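Local coordinates for serine proteinase inhibitor 1 (Myxoma virus, PDB 6BJ5), which inhibits serine proteases as a poxviral serpin and is important for the virulence of myxoma virus, at residues V46-A51 / V61-V66; G52-R57 / V268-D273; V196-T201 / R233-N238; V200-Y205 / A211-V216. All coordinates share one frame; numbering follows the deposited sequence.

Contact 1. Residues V46-A51 / V61-V66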
loop_
_atom_site.group_PDB
_atom_site.type_symbol
_atom_site.label_atom_id
_atom_site.label_comp_id
_atom_site.label_asym_id
_atom_site.label_seq_id
_atom_site.Cartn_x
_atom_site.Cartn_y
_atom_site.Cartn_z
ATOM N N VAL A 46 0.996 -12.252 -9.234
ATOM C CA VAL A 46 1.920 -13.385 -9.273
ATOM C C VAL A 46 1.213 -14.657 -8.828
ATOM O O VAL A 46 1.273 -15.685 -9.511
ATOM C CB VAL A 46 3.152 -13.094 -8.398
ATOM C CG1 VAL A 46 4.031 -14.329 -8.288
ATOM C CG2 VAL A 46 3.940 -11.917 -8.971
ATOM N N LEU A 47 0.510 -14.604 -7.681
ATOM C CA LEU A 47 -0.222 -15.764 -7.163
ATOM C C LEU A 47 -1.138 -16.363 -8.211
ATOM O O LEU A 47 -1.462 -17.553 -8.157
ATOM C CB LEU A 47 -1.065 -15.356 -5.956
ATOM C CG LEU A 47 -1.838 -16.460 -5.233
ATOM C CD1 LEU A 47 -0.885 -17.453 -4.625
ATOM C CD2 LEU A 47 -2.727 -15.903 -4.149
ATOM N N ARG A 48 -1.537 -15.556 -9.172
ATOM C CA ARG A 48 -2.502 -15.950 -10.174
ATOM C C ARG A 48 -1.859 -16.846 -11.232
ATOM O O ARG A 48 -2.518 -17.735 -11.780
ATOM C CB ARG A 48 -3.107 -14.660 -10.724
ATOM C CG ARG A 48 -4.136 -14.786 -11.734
ATOM C CD ARG A 48 -4.671 -13.406 -12.059
ATOM N NE ARG A 48 -5.310 -13.482 -13.359
ATOM C CZ ARG A 48 -6.525 -13.975 -13.553
ATOM N NH1 ARG A 48 -7.248 -14.419 -12.516
ATOM N NH2 ARG A 48 -6.999 -14.036 -14.790
ATOM N N ILE A 49 -0.565 -16.660 -11.497
ATOM C CA ILE A 49 0.151 -17.507 -12.436
ATOM C C ILE A 49 0.213 -18.938 -11.929
ATOM O O ILE A 49 0.378 -19.867 -12.715
ATOM C CB ILE A 49 1.571 -16.932 -12.655
ATOM C CG1 ILE A 49 1.491 -15.510 -13.213
ATOM C CG2 ILE A 49 2.393 -17.806 -13.581
ATOM C CD1 ILE A 49 0.815 -15.440 -14.555
ATOM N N ALA A 50 0.032 -19.146 -10.632
ATOM C CA ALA A 50 0.037 -20.482 -10.063
ATOM C C ALA A 50 -1.352 -21.103 -9.952
ATOM O O ALA A 50 -1.456 -22.320 -9.743
ATOM C CB ALA A 50 0.686 -20.451 -8.672
ATOM N N ALA A 51 -2.416 -20.312 -10.059
ATOM C CA ALA A 51 -3.758 -20.804 -9.778
ATOM C C ALA A 51 -4.448 -21.326 -11.043
ATOM O O ALA A 51 -4.045 -21.049 -12.177
ATOM C CB ALA A 51 -4.611 -19.705 -9.139
ATOM N N VAL A 61 -7.673 -9.738 -10.851
ATOM C CA VAL A 61 -6.543 -8.811 -10.777
ATOM C C VAL A 61 -5.980 -8.602 -12.179
ATOM O O VAL A 61 -6.067 -9.521 -13.004
ATOM C CB VAL A 61 -5.484 -9.349 -9.792
ATOM C CG1 VAL A 61 -4.113 -8.779 -10.054
ATOM C CG2 VAL A 61 -5.883 -8.992 -8.377
ATOM N N PRO A 62 -5.455 -7.417 -12.511
ATOM C CA PRO A 62 -4.754 -7.240 -13.802
ATOM C C PRO A 62 -3.649 -8.285 -13.990
ATOM O O PRO A 62 -2.835 -8.524 -13.095
ATOM C CB PRO A 62 -4.170 -5.823 -13.697
ATOM C CG PRO A 62 -5.083 -5.099 -12.691
ATOM C CD PRO A 62 -5.574 -6.162 -11.737
ATOM N N GLU A 63 -3.595 -8.911 -15.170
ATOM C CA GLU A 63 -2.504 -9.855 -15.377
ATOM C C GLU A 63 -1.154 -9.178 -15.533
ATOM O O GLU A 63 -0.125 -9.823 -15.301
ATOM C CB GLU A 63 -2.776 -10.717 -16.603
ATOM C CG GLU A 63 -4.070 -11.496 -16.543
ATOM C CD GLU A 63 -4.050 -12.698 -17.475
ATOM O OE1 GLU A 63 -2.975 -12.973 -18.065
ATOM O OE2 GLU A 63 -5.103 -13.364 -17.613
ATOM N N SER A 64 -1.128 -7.905 -15.909
ATOM C CA SER A 64 0.105 -7.135 -16.006
ATOM C C SER A 64 -0.077 -5.920 -15.119
ATOM O O SER A 64 -1.047 -5.172 -15.286
ATOM C CB SER A 64 0.427 -6.727 -17.447
ATOM O OG SER A 64 1.436 -5.732 -17.467
ATOM N N VAL A 65 0.830 -5.716 -14.191
ATOM C CA VAL A 65 0.799 -4.499 -13.393
ATOM C C VAL A 65 1.766 -3.496 -13.990
ATOM O O VAL A 65 2.814 -3.864 -14.538
ATOM C CB VAL A 65 1.117 -4.776 -11.911
ATOM C CG1 VAL A 65 0.144 -5.825 -11.340
ATOM C CG2 VAL A 65 2.604 -5.170 -11.724
ATOM N N VAL A 66 1.394 -2.220 -13.908
ATOM C CA VAL A 66 2.270 -1.167 -14.370
ATOM C C VAL A 66 3.584 -1.269 -13.616
ATOM O O VAL A 66 3.637 -1.722 -12.466
ATOM C CB VAL A 66 1.600 0.202 -14.160
ATOM C CG1 VAL A 66 2.567 1.373 -14.453
ATOM C CG2 VAL A 66 0.341 0.294 -15.007
#
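R48 reaches across to E63 and joins it in a single-pronged salt bridge: NH2 points at OE2, 3.5 Å away, nearly straight (169°) but weak for its length. OE2 lies at the edge of the guanidinium, in its plane, while the carboxylate is turned 56° against that plane, and the groups meet through one nitrogen and one oxygen. Nearer the root of the guanidinium, NE passes 4.0 Å from CG of E63, and the carbonyl O of V61 sits over one guanidinium face, also 4.0 Å from R48 NE. The arginine is extended: CG anti to the backbone N (chi1 -179°) and straight as far as NE, it carries the guanidinium out to the loop. E63 comes to meet it at about a right angle. A weak bond from R48 NH1 to the carbonyl O of I59 adds a further tie. The loop itself is fastened by P62 O, which accepts from S45 OG, and by V61, packed on L44 and S45. This surface contact belongs to the part of the serpin fold where the loop from helix 53-58 to strand 73-81 lies against helix 37-49, with helix 88-98 alongside, touched by V46, I49 and A50.

Contact 2. Residues G52-R57 / V268-D273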
loop_
_atom_site.group_PDB
_atom_site.type_symbol
_atom_site.label_atom_id
_atom_site.label_comp_id
_atom_site.label_asym_id
_atom_site.label_seq_id
_atom_site.Cartn_x
_atom_site.Cartn_y
_atom_site.Cartn_z
ATOM N N GLY A 52 -5.491 -22.122 -10.833
ATOM C CA GLY A 52 -6.326 -22.556 -11.933
ATOM C C GLY A 52 -7.778 -22.620 -11.505
ATOM O O GLY A 52 -8.102 -22.563 -10.310
ATOM N N GLY A 53 -8.657 -22.703 -12.509
ATOM C CA GLY A 53 -10.059 -22.952 -12.211
ATOM C C GLY A 53 -10.730 -21.809 -11.470
ATOM O O GLY A 53 -10.597 -20.630 -11.825
ATOM N N ASN A 54 -11.509 -22.176 -10.443
ATOM C CA ASN A 54 -12.208 -21.163 -9.666
ATOM C C ASN A 54 -11.252 -20.333 -8.814
ATOM O O ASN A 54 -11.492 -19.138 -8.595
ATOM C CB ASN A 54 -13.259 -21.794 -8.762
ATOM C CG ASN A 54 -14.299 -20.781 -8.314
ATOM O OD1 ASN A 54 -14.755 -19.928 -9.108
ATOM N ND2 ASN A 54 -14.621 -20.807 -7.028
ATOM N N THR A 55 -10.215 -20.957 -8.253
ATOM C CA THR A 55 -9.292 -20.210 -7.403
ATOM C C THR A 55 -8.704 -19.029 -8.166
ATOM O O THR A 55 -8.679 -17.896 -7.668
ATOM C CB THR A 55 -8.214 -21.144 -6.854
ATOM O OG1 THR A 55 -8.847 -22.161 -6.070
ATOM C CG2 THR A 55 -7.234 -20.398 -5.956
ATOM N N LYS A 56 -8.286 -19.269 -9.408
ATOM C CA LYS A 56 -7.726 -18.210 -10.234
ATOM C C LYS A 56 -8.777 -17.151 -10.559
ATOM O O LYS A 56 -8.515 -15.941 -10.489
ATOM C CB LYS A 56 -7.167 -18.848 -11.516
ATOM C CG LYS A 56 -6.539 -17.882 -12.528
ATOM C CD LYS A 56 -5.942 -18.668 -13.688
ATOM C CE LYS A 56 -5.653 -17.791 -14.897
ATOM N NZ LYS A 56 -4.843 -18.505 -15.939
ATOM N N ARG A 57 -9.978 -17.591 -10.931
ATOM C CA ARG A 57 -11.025 -16.648 -11.287
ATOM C C ARG A 57 -11.297 -15.675 -10.149
ATOM O O ARG A 57 -11.520 -14.486 -10.394
ATOM C CB ARG A 57 -12.301 -17.392 -11.666
ATOM C CG ARG A 57 -13.422 -16.485 -12.110
ATOM C CD ARG A 57 -14.745 -17.216 -12.097
ATOM N NE ARG A 57 -15.212 -17.518 -10.747
ATOM C CZ ARG A 57 -15.959 -16.685 -10.026
ATOM N NH1 ARG A 57 -16.301 -15.496 -10.542
ATOM N NH2 ARG A 57 -16.357 -17.030 -8.796
ATOM N N VAL A 268 -12.097 -13.593 -2.468
ATOM C CA VAL A 268 -10.961 -14.505 -2.611
ATOM C C VAL A 268 -11.074 -15.540 -1.490
ATOM O O VAL A 268 -10.650 -15.311 -0.359
ATOM C CB VAL A 268 -9.624 -13.766 -2.591
ATOM C CG1 VAL A 268 -8.488 -14.767 -2.765
ATOM C CG2 VAL A 268 -9.575 -12.661 -3.692
ATOM N N ARG A 269 -11.682 -16.673 -1.791
ATOM C CA ARG A 269 -11.956 -17.645 -0.744
ATOM C C ARG A 269 -11.294 -18.987 -0.994
ATOM O O ARG A 269 -10.812 -19.611 -0.040
ATOM C CB ARG A 269 -13.471 -17.842 -0.600
ATOM C CG ARG A 269 -14.263 -16.598 -0.185
ATOM C CD ARG A 269 -15.712 -16.965 0.088
ATOM N NE ARG A 269 -16.579 -15.823 0.362
ATOM C CZ ARG A 269 -16.764 -15.269 1.555
ATOM N NH1 ARG A 269 -16.131 -15.741 2.620
ATOM N NH2 ARG A 269 -17.592 -14.239 1.682
ATOM N N ASP A 270 -11.258 -19.449 -2.256
ATOM C CA ASP A 270 -10.742 -20.787 -2.543
ATOM C C ASP A 270 -9.263 -20.899 -2.199
ATOM O O ASP A 270 -8.809 -21.940 -1.701
ATOM C CB ASP A 270 -10.954 -21.165 -4.015
ATOM C CG ASP A 270 -12.334 -21.737 -4.294
ATOM O OD1 ASP A 270 -13.126 -21.899 -3.342
ATOM O OD2 ASP A 270 -12.594 -22.116 -5.459
ATOM N N ALA A 271 -8.500 -19.836 -2.444
ATOM C CA ALA A 271 -7.073 -19.880 -2.171
ATOM C C ALA A 271 -6.786 -20.273 -0.732
ATOM O O ALA A 271 -5.785 -20.942 -0.469
ATOM C CB ALA A 271 -6.439 -18.523 -2.492
ATOM N N PHE A 272 -7.677 -19.930 0.202
ATOM C CA PHE A 272 -7.462 -20.227 1.618
ATOM C C PHE A 272 -8.021 -21.570 2.045
ATOM O O PHE A 272 -7.732 -22.014 3.162
ATOM C CB PHE A 272 -8.102 -19.159 2.521
ATOM C CG PHE A 272 -7.546 -17.790 2.321
ATOM C CD1 PHE A 272 -8.063 -16.954 1.338
ATOM C CD2 PHE A 272 -6.480 -17.342 3.093
ATOM C CE1 PHE A 272 -7.538 -15.685 1.146
ATOM C CE2 PHE A 272 -5.952 -16.081 2.903
ATOM C CZ PHE A 272 -6.486 -15.250 1.925
ATOM N N ASP A 273 -8.801 -22.230 1.194
ATOM C CA ASP A 273 -9.480 -23.442 1.608
ATOM C C ASP A 273 -8.674 -24.621 1.098
ATOM O O ASP A 273 -8.568 -24.802 -0.128
ATOM C CB ASP A 273 -10.893 -23.469 1.036
ATOM C CG ASP A 273 -11.658 -24.724 1.396
ATOM O OD1 ASP A 273 -11.102 -25.623 2.073
ATOM O OD2 ASP A 273 -12.842 -24.798 0.991
HETATM O O HOH W 1 -9.527 -17.896 -4.739
#
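D270 and T55 come together at the first side-chain carbon: D270 CB lies 3.1 Å from T55 OG1, whose hydroxyl takes part in a hydrogen bond with D278 N. With CG beside the backbone N (chi1 -84°), the carboxylate is carried past T55 to N54, whose side chain it crosses at about a right angle; D270 CG stays 3.9 Å from T55 OG1. At the tip the two oxygens part company. OD1 forms a salt bridge with R276, whereas OD2 accepts a 2.9 Å hydrogen bond from N54 ND2. That bond is bent (145°) and reaches OD2 from above the carboxylate plane, the amide and carboxylate being 74° apart. The contact joins the beginning of the short serpin helix 53-58 to the irregular turn after helix 260-265, more than 200 residues later. N54 is held at its other end too: OD1 accepts from R57 NE at 3.0 Å, in the guanidinium plane, which fixes the amide's rotation with ND2 facing the aspartate. Beside the polar group, T55 CG2 packs 4.0 Å from A271 CB. A water bridges the backbones, donating to T55 O and accepting from A271 N at 3.2 Å. E58 OE1 bonds both R269 N and D270 N.

Contact 3. Residues V196-T201 / R233-N238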
loop_
_atom_site.group_PDB
_atom_site.type_symbol
_atom_site.label_atom_id
_atom_site.label_comp_id
_atom_site.label_asym_id
_atom_site.label_seq_id
_atom_site.Cartn_x
_atom_site.Cartn_y
_atom_site.Cartn_z
ATOM N N VAL A 196 -19.444 14.229 2.176
ATOM C CA VAL A 196 -20.103 15.009 3.200
ATOM C C VAL A 196 -19.247 16.234 3.415
ATOM O O VAL A 196 -18.998 16.650 4.542
ATOM C CB VAL A 196 -20.266 14.193 4.483
ATOM C CG1 VAL A 196 -21.304 13.102 4.299
ATOM C CG2 VAL A 196 -18.928 13.567 4.851
ATOM N N GLY A 197 -18.800 16.815 2.309
ATOM C CA GLY A 197 -17.941 17.985 2.335
ATOM C C GLY A 197 -16.489 17.655 2.639
ATOM O O GLY A 197 -16.148 17.139 3.710
ATOM N N TYR A 198 -15.620 18.000 1.696
ATOM C CA TYR A 198 -14.196 17.705 1.764
ATOM C C TYR A 198 -13.517 18.405 0.596
ATOM O O TYR A 198 -14.173 18.883 -0.333
ATOM C CB TYR A 198 -13.918 16.193 1.720
ATOM C CG TYR A 198 -14.313 15.466 0.434
ATOM C CD1 TYR A 198 -13.421 15.358 -0.636
ATOM C CD2 TYR A 198 -15.558 14.864 0.311
ATOM C CE1 TYR A 198 -13.765 14.689 -1.795
ATOM C CE2 TYR A 198 -15.915 14.197 -0.847
ATOM C CZ TYR A 198 -15.011 14.110 -1.893
ATOM O OH TYR A 198 -15.362 13.449 -3.046
ATOM N N SER A 199 -12.193 18.433 0.641
ATOM C CA SER A 199 -11.389 18.918 -0.464
ATOM C C SER A 199 -10.402 17.840 -0.877
ATOM O O SER A 199 -10.151 16.882 -0.143
ATOM C CB SER A 199 -10.623 20.179 -0.094
ATOM O OG SER A 199 -9.687 19.849 0.898
ATOM N N VAL A 200 -9.839 18.007 -2.067
ATOM C CA VAL A 200 -8.779 17.139 -2.561
ATOM C C VAL A 200 -7.742 18.040 -3.208
ATOM O O VAL A 200 -8.093 18.966 -3.947
ATOM C CB VAL A 200 -9.301 16.081 -3.558
ATOM C CG1 VAL A 200 -8.175 15.185 -4.041
ATOM C CG2 VAL A 200 -10.399 15.248 -2.929
ATOM N N THR A 201 -6.472 17.794 -2.908
ATOM C CA THR A 201 -5.398 18.672 -3.339
ATOM C C THR A 201 -4.227 17.819 -3.798
ATOM O O THR A 201 -3.843 16.873 -3.109
ATOM C CB THR A 201 -4.979 19.597 -2.180
ATOM O OG1 THR A 201 -6.119 20.345 -1.723
ATOM C CG2 THR A 201 -3.855 20.539 -2.602
ATOM N N ARG A 233 -10.610 9.115 -10.248
ATOM C CA ARG A 233 -10.503 9.786 -11.542
ATOM C C ARG A 233 -11.412 11.010 -11.587
ATOM O O ARG A 233 -11.059 12.030 -12.190
ATOM C CB ARG A 233 -10.829 8.817 -12.677
ATOM C CG ARG A 233 -9.832 7.653 -12.866
ATOM C CD ARG A 233 -10.190 6.888 -14.132
ATOM N NE ARG A 233 -11.616 6.578 -14.081
ATOM C CZ ARG A 233 -12.132 5.417 -13.695
ATOM N NH1 ARG A 233 -11.333 4.416 -13.336
ATOM N NH2 ARG A 233 -13.455 5.262 -13.667
ATOM N N PHE A 234 -12.578 10.921 -10.937
ATOM C CA PHE A 234 -13.456 12.077 -10.769
ATOM C C PHE A 234 -12.712 13.225 -10.104
ATOM O O PHE A 234 -12.693 14.350 -10.622
ATOM C CB PHE A 234 -14.663 11.659 -9.931
ATOM C CG PHE A 234 -15.613 12.776 -9.588
ATOM C CD1 PHE A 234 -16.511 12.616 -8.542
ATOM C CD2 PHE A 234 -15.642 13.961 -10.303
ATOM C CE1 PHE A 234 -17.400 13.614 -8.206
ATOM C CE2 PHE A 234 -16.524 14.960 -9.960
ATOM C CZ PHE A 234 -17.405 14.784 -8.916
ATOM N N TRP A 235 -12.073 12.945 -8.961
ATOM C CA TRP A 235 -11.220 13.934 -8.311
ATOM C C TRP A 235 -10.240 14.535 -9.299
ATOM O O TRP A 235 -10.104 15.756 -9.376
ATOM C CB TRP A 235 -10.460 13.308 -7.139
ATOM C CG TRP A 235 -11.305 12.952 -5.970
ATOM C CD1 TRP A 235 -12.561 13.414 -5.694
ATOM C CD2 TRP A 235 -10.970 12.034 -4.923
ATOM N NE1 TRP A 235 -13.020 12.852 -4.533
ATOM C CE2 TRP A 235 -12.067 11.998 -4.038
ATOM C CE3 TRP A 235 -9.845 11.247 -4.641
ATOM C CZ2 TRP A 235 -12.075 11.202 -2.877
ATOM C CZ3 TRP A 235 -9.858 10.437 -3.485
ATOM C CH2 TRP A 235 -10.966 10.424 -2.623
ATOM N N ILE A 236 -9.546 13.692 -10.073
ATOM C CA ILE A 236 -8.500 14.244 -10.928
ATOM C C ILE A 236 -9.091 15.133 -12.013
ATOM O O ILE A 236 -8.474 16.132 -12.409
ATOM C CB ILE A 236 -7.629 13.121 -11.507
ATOM C CG1 ILE A 236 -6.817 12.480 -10.375
ATOM C CG2 ILE A 236 -6.714 13.679 -12.616
ATOM C CD1 ILE A 236 -6.079 11.227 -10.751
ATOM N N ARG A 237 -10.289 14.803 -12.507
ATOM C CA ARG A 237 -10.867 15.608 -13.574
ATOM C C ARG A 237 -11.380 16.934 -13.032
ATOM O O ARG A 237 -11.247 17.968 -13.688
ATOM C CB ARG A 237 -12.000 14.862 -14.293
ATOM C CG ARG A 237 -11.597 13.579 -15.025
ATOM C CD ARG A 237 -12.758 12.923 -15.795
ATOM N NE ARG A 237 -14.005 12.878 -15.039
ATOM C CZ ARG A 237 -14.551 11.766 -14.555
ATOM N NH1 ARG A 237 -13.948 10.595 -14.725
ATOM N NH2 ARG A 237 -15.692 11.831 -13.880
ATOM N N ASN A 238 -11.968 16.925 -11.840
ATOM C CA ASN A 238 -12.654 18.098 -11.317
ATOM C C ASN A 238 -11.807 18.981 -10.402
ATOM O O ASN A 238 -12.309 20.009 -9.937
ATOM C CB ASN A 238 -13.935 17.687 -10.595
ATOM C CG ASN A 238 -15.023 17.271 -11.554
ATOM O OD1 ASN A 238 -14.759 16.670 -12.597
ATOM N ND2 ASN A 238 -16.255 17.657 -11.239
#
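The indole of W235 has one face covered by V200 and its NE1 edge turned to Y198. V200 CG2 stands 3.7 Å from the centroid of the W235 five-membered ring, almost on the ring normal, a CH-pi contact made by one methyl branch. At the edge, W235 NE1 donates to Y198 OH, 2.8 Å away and almost straight (169°), with the hydroxyl in the indole plane. The Y198 ring meets the five-membered ring obliquely, planes 73° apart, and its CE1 comes within 3.9 Å of W235 CE2. V200 CG2 also lies at the edge of the tyrosine ring. The arrangement is the usual serpin one in which a helix, here 229-238, packs on the small antiparallel sheet of strands 188-191, 198-204 and 210-217, commonly called sheet B. Y198 and V200, two positions apart on strand 198-204, both face the helix. Y198 takes the crowded position between backbone N and carbonyl carbon (chi1 64°), which brings its hydroxyl in front of the indole nitrogen, a buried donor thereby satisfied. F191 adds a third ring, meeting both Y198 and W235, and V215 touches both as well. W235 further packs on L19 of the second chain.

Contact 4. Residues V200-Y205 / A211-V216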
loop_
_atom_site.group_PDB
_atom_site.type_symbol
_atom_site.label_atom_id
_atom_site.label_comp_id
_atom_site.label_asym_id
_atom_site.label_seq_id
_atom_site.Cartn_x
_atom_site.Cartn_y
_atom_site.Cartn_z
ATOM N N VAL A 200 -9.839 18.007 -2.067
ATOM C CA VAL A 200 -8.779 17.139 -2.561
ATOM C C VAL A 200 -7.742 18.040 -3.208
ATOM O O VAL A 200 -8.093 18.966 -3.947
ATOM C CB VAL A 200 -9.301 16.081 -3.558
ATOM C CG1 VAL A 200 -8.175 15.185 -4.041
ATOM C CG2 VAL A 200 -10.399 15.248 -2.929
ATOM N N THR A 201 -6.472 17.794 -2.908
ATOM C CA THR A 201 -5.398 18.672 -3.339
ATOM C C THR A 201 -4.227 17.819 -3.798
ATOM O O THR A 201 -3.843 16.873 -3.109
ATOM C CB THR A 201 -4.979 19.597 -2.180
ATOM O OG1 THR A 201 -6.119 20.345 -1.723
ATOM C CG2 THR A 201 -3.855 20.539 -2.602
ATOM N N GLU A 202 -3.622 18.181 -4.928
ATOM C CA GLU A 202 -2.566 17.373 -5.522
ATOM C C GLU A 202 -1.214 18.004 -5.244
ATOM O O GLU A 202 -0.891 19.073 -5.765
ATOM C CB GLU A 202 -2.784 17.189 -7.027
ATOM C CG GLU A 202 -1.779 16.208 -7.582
ATOM C CD GLU A 202 -2.064 15.745 -8.977
ATOM O OE1 GLU A 202 -3.185 15.248 -9.226
ATOM O OE2 GLU A 202 -1.136 15.796 -9.800
ATOM N N LEU A 203 -0.409 17.308 -4.470
ATOM C CA LEU A 203 0.957 17.703 -4.186
ATOM C C LEU A 203 1.880 16.906 -5.087
ATOM O O LEU A 203 2.075 15.707 -4.854
ATOM C CB LEU A 203 1.286 17.439 -2.718
ATOM C CG LEU A 203 0.327 18.033 -1.696
ATOM C CD1 LEU A 203 0.548 17.349 -0.366
ATOM C CD2 LEU A 203 0.609 19.509 -1.554
ATOM N N PRO A 204 2.416 17.483 -6.152
ATOM C CA PRO A 204 3.297 16.708 -7.028
ATOM C C PRO A 204 4.694 16.515 -6.461
ATOM O O PRO A 204 5.270 17.406 -5.833
ATOM C CB PRO A 204 3.346 17.556 -8.304
ATOM C CG PRO A 204 3.073 18.944 -7.845
ATOM C CD PRO A 204 2.081 18.803 -6.723
ATOM N N TYR A 205 5.267 15.348 -6.757
ATOM C CA TYR A 205 6.648 15.063 -6.396
ATOM C C TYR A 205 7.549 15.560 -7.510
ATOM O O TYR A 205 7.081 15.936 -8.582
ATOM C CB TYR A 205 6.874 13.568 -6.163
ATOM C CG TYR A 205 6.176 13.053 -4.939
ATOM C CD1 TYR A 205 6.651 13.344 -3.672
ATOM C CD2 TYR A 205 5.003 12.315 -5.058
ATOM C CE1 TYR A 205 5.983 12.899 -2.561
ATOM C CE2 TYR A 205 4.336 11.863 -3.965
ATOM C CZ TYR A 205 4.822 12.163 -2.717
ATOM O OH TYR A 205 4.145 11.716 -1.614
ATOM N N ALA A 211 2.433 11.617 -7.376
ATOM C CA ALA A 211 1.923 12.778 -6.663
ATOM C C ALA A 211 1.092 12.321 -5.475
ATOM O O ALA A 211 0.579 11.199 -5.450
ATOM C CB ALA A 211 1.087 13.664 -7.592
ATOM N N MET A 212 0.906 13.228 -4.521
ATOM C CA MET A 212 0.072 12.947 -3.362
ATOM C C MET A 212 -1.241 13.696 -3.484
ATOM O O MET A 212 -1.260 14.910 -3.690
ATOM C CB MET A 212 0.770 13.291 -2.046
ATOM C CG MET A 212 -0.131 13.042 -0.841
ATOM S SD MET A 212 0.633 13.240 0.784
ATOM C CE MET A 212 1.568 11.712 0.887
ATOM N N LEU A 213 -2.326 12.955 -3.406
ATOM C CA LEU A 213 -3.646 13.524 -3.255
ATOM C C LEU A 213 -3.902 13.607 -1.766
ATOM O O LEU A 213 -3.793 12.598 -1.059
ATOM C CB LEU A 213 -4.698 12.657 -3.949
ATOM C CG LEU A 213 -4.488 12.470 -5.458
ATOM C CD1 LEU A 213 -5.543 11.556 -6.012
ATOM C CD2 LEU A 213 -4.492 13.814 -6.195
ATOM N N LEU A 214 -4.202 14.806 -1.292
ATOM C CA LEU A 214 -4.528 15.039 0.101
ATOM C C LEU A 214 -6.025 15.342 0.157
ATOM O O LEU A 214 -6.514 16.235 -0.546
ATOM C CB LEU A 214 -3.666 16.167 0.656
ATOM C CG LEU A 214 -3.970 16.756 2.040
ATOM C CD1 LEU A 214 -3.622 15.771 3.149
ATOM C CD2 LEU A 214 -3.227 18.051 2.241
ATOM N N VAL A 215 -6.739 14.556 0.946
ATOM C CA VAL A 215 -8.188 14.565 1.079
ATOM C C VAL A 215 -8.512 15.005 2.500
ATOM O O VAL A 215 -8.199 14.277 3.453
ATOM C CB VAL A 215 -8.766 13.166 0.792
ATOM C CG1 VAL A 215 -10.306 13.144 0.886
ATOM C CG2 VAL A 215 -8.294 12.661 -0.578
ATOM N N VAL A 216 -9.137 16.169 2.659
ATOM C CA VAL A 216 -9.445 16.702 3.989
ATOM C C VAL A 216 -10.960 16.753 4.136
ATOM O O VAL A 216 -11.601 17.653 3.571
ATOM C CB VAL A 216 -8.827 18.089 4.218
ATOM C CG1 VAL A 216 -9.197 18.571 5.622
ATOM C CG2 VAL A 216 -7.304 18.100 3.995
HETATM O O HOH W 2 -7.318 19.019 0.142
#
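L214 O accepts from T201 N at 2.8 Å and from a water at 3.0 Å, and V200 CA-H leans on it close to the amide donor. The same water is 2.6 Å from T201 OG1, so side chain and carbonyl are tied through it. T201 and L214 form one hydrogen-bonded pair of an antiparallel hairpin, L203 and M212 the next; L203 N to M212 O, at 2.7 Å, is the shortest direct bond between the strands. The strand axes run at 157°. On one face V200 CG2 meets V215 CG2, and E202, its CG anti to the backbone N (chi1 -173°) and its chain extended, reaches along A211 and L213, with OE1 3.6 Å from L213 CD2. On the other, L203 packs against M212 and L214. Beyond the strand end, the Y205 ring turns back beside A211 and M212, meeting them obliquely, its OH 3.6 Å from M212 CE. That hydroxyl bonds T306 of strand 305-314, in the position of an inserted reactive-centre loop, and the ring stacks on W154. A211 to L213 and V215 also pair with a strand of the second chain, which prolongs the sheet. The buried carboxylate of E202 is met by K23 NZ and Y21 OH of that chain, through a salt bridge and a hydrogen bond; this pairing should favour the charged form and supplies a polar tie between the chains within a mostly apolar layer.

Overall arrangement
The four contacts form two pairs, and contacts 2 and 4 lie on opposite sides of the chain's centre. Contacts 1 and 2, with centres 13 Å apart, interleave along the chain through consecutive helices 37-49 and 53-58, and they touch where R48 meets K56. Contacts 3 and 4, centres 10 Å apart, share V200 and T201 of strand 198-204 and treat the same small sheet differently: one covers it with helix 229-238, the other pairs its strands. Both lie inside the long loop closed by contact 2, whose centre is about 36 Å from theirs; the centres of contacts 1 and 3 are about 30 Å apart. Strand 305-314, within the large sheet, is consistent with the cleaved, loop-inserted form, and the second chain extends the small sheet.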